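Local coordinates for glutathione S-transferase (PDB 6J3F), which binds glutathione and, as expected of its family, probably transfers it to small electrophilic substrates, at residues Y8-N13 with V43-I48. Sequence-based numbering, arbitrary orientation.
Sequences YDIPGN and VEYPDI. With GSH (glutathione), chain C; EDO (1,2-ethanediol), chain D.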
loop_
_atom_site.group_PDB
_atom_site.type_symbol
_atom_site.label_atom_id
_atom_site.label_comp_id
_atom_site.label_asym_id
_atom_site.label_seq_id
_atom_site.Cartn_x
_atom_site.Cartn_y
_atom_site.Cartn_z
ATOM N N TYR A 8 19.896 -13.312 -13.576
ATOM C CA TYR A 8 19.115 -14.434 -14.088
ATOM C C TYR A 8 17.736 -13.941 -14.511
ATOM O O TYR A 8 17.010 -13.356 -13.696
ATOM C CB TYR A 8 19.018 -15.529 -13.026
ATOM C CG TYR A 8 20.379 -16.097 -12.673
ATOM C CD1 TYR A 8 21.299 -15.364 -11.927
ATOM C CD2 TYR A 8 20.757 -17.362 -13.102
ATOM C CE1 TYR A 8 22.566 -15.886 -11.621
ATOM C CE2 TYR A 8 21.994 -17.896 -12.777
ATOM C CZ TYR A 8 22.906 -17.150 -12.070
ATOM O OH TYR A 8 24.140 -17.692 -11.781
ATOM N N ASP A 9 17.385 -14.174 -15.782
ATOM C CA ASP A 9 16.183 -13.646 -16.423
ATOM C C ASP A 9 15.478 -14.798 -17.130
ATOM O O ASP A 9 16.044 -15.884 -17.302
ATOM C CB ASP A 9 16.530 -12.517 -17.426
ATOM C CG ASP A 9 15.383 -11.493 -17.641
ATOM O OD1 ASP A 9 14.200 -11.811 -17.419
ATOM O OD2 ASP A 9 15.666 -10.352 -18.073
ATOM N N ILE A 10 14.236 -14.557 -17.539
ATOM C CA ILE A 10 13.413 -15.509 -18.277
ATOM C C ILE A 10 13.265 -15.001 -19.709
ATOM O O ILE A 10 12.724 -13.907 -19.921
ATOM C CB ILE A 10 12.034 -15.691 -17.626
ATOM C CG1 ILE A 10 12.168 -15.954 -16.131
ATOM C CG2 ILE A 10 11.271 -16.789 -18.322
ATOM C CD1 ILE A 10 10.843 -16.128 -15.421
ATOM N N PRO A 11 13.691 -15.755 -20.714
ATOM C CA PRO A 11 13.546 -15.297 -22.099
ATOM C C PRO A 11 12.128 -15.471 -22.619
ATOM O O PRO A 11 11.405 -16.402 -22.243
ATOM C CB PRO A 11 14.502 -16.217 -22.860
ATOM C CG PRO A 11 14.334 -17.515 -22.119
ATOM C CD PRO A 11 14.271 -17.106 -20.651
ATOM N N GLY A 12 11.745 -14.564 -23.520
ATOM C CA GLY A 12 10.485 -14.655 -24.224
ATOM C C GLY A 12 10.650 -14.129 -25.636
ATOM O O GLY A 12 11.733 -13.690 -26.034
ATOM N N ASN A 13 9.548 -14.139 -26.385
ATOM C CA ASN A 13 9.573 -13.831 -27.808
ATOM C C ASN A 13 8.862 -12.526 -28.170
ATOM O O ASN A 13 8.761 -12.205 -29.357
ATOM C CB ASN A 13 8.971 -15.003 -28.601
ATOM C CG ASN A 13 9.785 -16.294 -28.458
ATOM O OD1 ASN A 13 10.912 -16.373 -28.934
ATOM N ND2 ASN A 13 9.207 -17.307 -27.815
ATOM N N VAL A 43 16.948 -18.336 -18.277
ATOM C CA VAL A 43 16.437 -19.557 -17.668
ATOM C C VAL A 43 14.957 -19.682 -18.007
ATOM O O VAL A 43 14.187 -18.732 -17.802
ATOM C CB VAL A 43 16.615 -19.543 -16.139
ATOM C CG1 VAL A 43 16.231 -20.874 -15.561
ATOM C CG2 VAL A 43 18.030 -19.120 -15.750
ATOM N N GLU A 44 14.559 -20.846 -18.519
ATOM C CA GLU A 44 13.149 -21.136 -18.719
ATOM C C GLU A 44 12.486 -21.378 -17.370
ATOM O O GLU A 44 13.139 -21.786 -16.403
ATOM C CB GLU A 44 12.969 -22.365 -19.628
ATOM C CG GLU A 44 13.754 -22.315 -20.944
ATOM C CD GLU A 44 13.107 -21.426 -22.008
ATOM O OE1 GLU A 44 11.917 -21.066 -21.858
ATOM O OE2 GLU A 44 13.788 -21.088 -23.003
ATOM N N TYR A 45 11.179 -21.114 -17.308
ATOM C CA TYR A 45 10.385 -21.301 -16.100
ATOM C C TYR A 45 10.666 -22.641 -15.431
ATOM O O TYR A 45 11.085 -22.653 -14.266
ATOM C CB TYR A 45 8.887 -21.178 -16.388
ATOM C CG TYR A 45 8.291 -19.788 -16.210
ATOM C CD1 TYR A 45 8.326 -18.859 -17.240
ATOM C CD2 TYR A 45 7.659 -19.426 -15.026
ATOM C CE1 TYR A 45 7.771 -17.593 -17.087
ATOM C CE2 TYR A 45 7.092 -18.162 -14.859
ATOM C CZ TYR A 45 7.153 -17.252 -15.892
ATOM O OH TYR A 45 6.592 -16.005 -15.750
ATOM N N PRO A 46 10.492 -23.785 -16.106
ATOM C CA PRO A 46 10.636 -25.063 -15.394
ATOM C C PRO A 46 12.024 -25.292 -14.791
ATOM O O PRO A 46 12.164 -26.181 -13.944
ATOM C CB PRO A 46 10.326 -26.098 -16.480
ATOM C CG PRO A 46 10.749 -25.418 -17.742
ATOM C CD PRO A 46 10.336 -24.006 -17.563
ATOM N N ASP A 47 13.039 -24.518 -15.188
ATOM C CA ASP A 47 14.396 -24.640 -14.661
ATOM C C ASP A 47 14.705 -23.643 -13.540
ATOM O O ASP A 47 15.802 -23.690 -12.970
ATOM C CB ASP A 47 15.426 -24.453 -15.787
ATOM C CG ASP A 47 15.161 -25.335 -16.990
ATOM O OD1 ASP A 47 14.805 -26.528 -16.802
ATOM O OD2 ASP A 47 15.320 -24.814 -18.126
ATOM N N ILE A 48 13.786 -22.734 -13.221
ATOM C CA ILE A 48 14.085 -21.709 -12.225
ATOM C C ILE A 48 14.432 -22.345 -10.886
ATOM O O ILE A 48 15.463 -22.030 -10.285
ATOM C CB ILE A 48 12.911 -20.729 -12.081
ATOM C CG1 ILE A 48 12.774 -19.849 -13.330
ATOM C CG2 ILE A 48 13.086 -19.931 -10.814
ATOM C CD1 ILE A 48 11.541 -18.979 -13.304
HETATM N N1 GSH C . 8.532 -10.829 -5.326
HETATM C CA1 GSH C . 9.316 -11.299 -6.451
HETATM C C1 GSH C . 10.177 -10.180 -6.990
HETATM O O11 GSH C . 11.328 -10.448 -7.423
HETATM O O12 GSH C . 9.723 -9.011 -6.976
HETATM C CB1 GSH C . 8.386 -11.881 -7.515
HETATM C CG1 GSH C . 9.204 -12.519 -8.628
HETATM C CD1 GSH C . 8.374 -13.388 -9.550
HETATM O OE1 GSH C . 7.249 -13.744 -9.234
HETATM N N2 GSH C . 8.968 -13.720 -10.691
HETATM C CA2 GSH C . 8.375 -14.633 -11.653
HETATM C C2 GSH C . 8.866 -16.051 -11.499
HETATM O O2 GSH C . 10.059 -16.296 -11.546
HETATM C CB2 GSH C . 8.672 -14.142 -13.068
HETATM S SG2 GSH C . 7.737 -12.646 -13.483
HETATM N N3 GSH C . 7.953 -17.006 -11.314
HETATM C CA3 GSH C . 8.321 -18.407 -11.192
HETATM C C3 GSH C . 7.157 -19.367 -11.353
HETATM O O31 GSH C . 6.007 -18.913 -11.590
HETATM O O32 GSH C . 7.387 -20.597 -11.247
HETATM C C1 EDO D . 3.760 -12.751 -13.965
HETATM O O1 EDO D . 2.943 -12.088 -12.996
HETATM C C2 EDO D . 4.482 -13.882 -13.257
HETATM O O2 EDO D . 5.516 -14.401 -14.104
HETATM O O HOH W 1 10.558 -18.832 -22.388
#
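Val43 N donates a hydrogen bond of 2.8 Å to Asp9 O, carrying the parallel pairing of strands 5-9 and 38-42 one residue past the end of strand 38-42. One residue on, the CA-H of Ile10 points at Val43 O, 3.3 Å from Ile10 CA. A water bridges the loops further along, donating to Pro11 O and to Glu44 OE1, which Ser143 also binds.

Apolar contacts centre on Ile10. Its CD1 sits over one face of the Tyr45 ring, 4.0 Å from the centroid and 19° off the normal, a CH-pi contact, while CG2 lies 3.8 Å from Tyr45 CD1. With CG1 anti to its own carbonyl carbon (chi1 -49°) and the chain extended beyond, Ile10 also brings CD1 to 3.6 Å from Ile48 CD1.

Glutathione borders this cluster: Ile48 CD1 is 3.5 Å from its O2, and its O31 lies in the Tyr45 ring plane, 3.5 Å from Tyr45 CE2. Replacing Tyr45 by an alanine would probably leave Ile10 CD1 without the ring face it packs on and open a gap beside the glycyl carboxylate of glutathione. The arrangement belongs to the thioredoxin-like N-terminal domain of glutathione S-transferases, where loops following the first two strands wall the glutathione site.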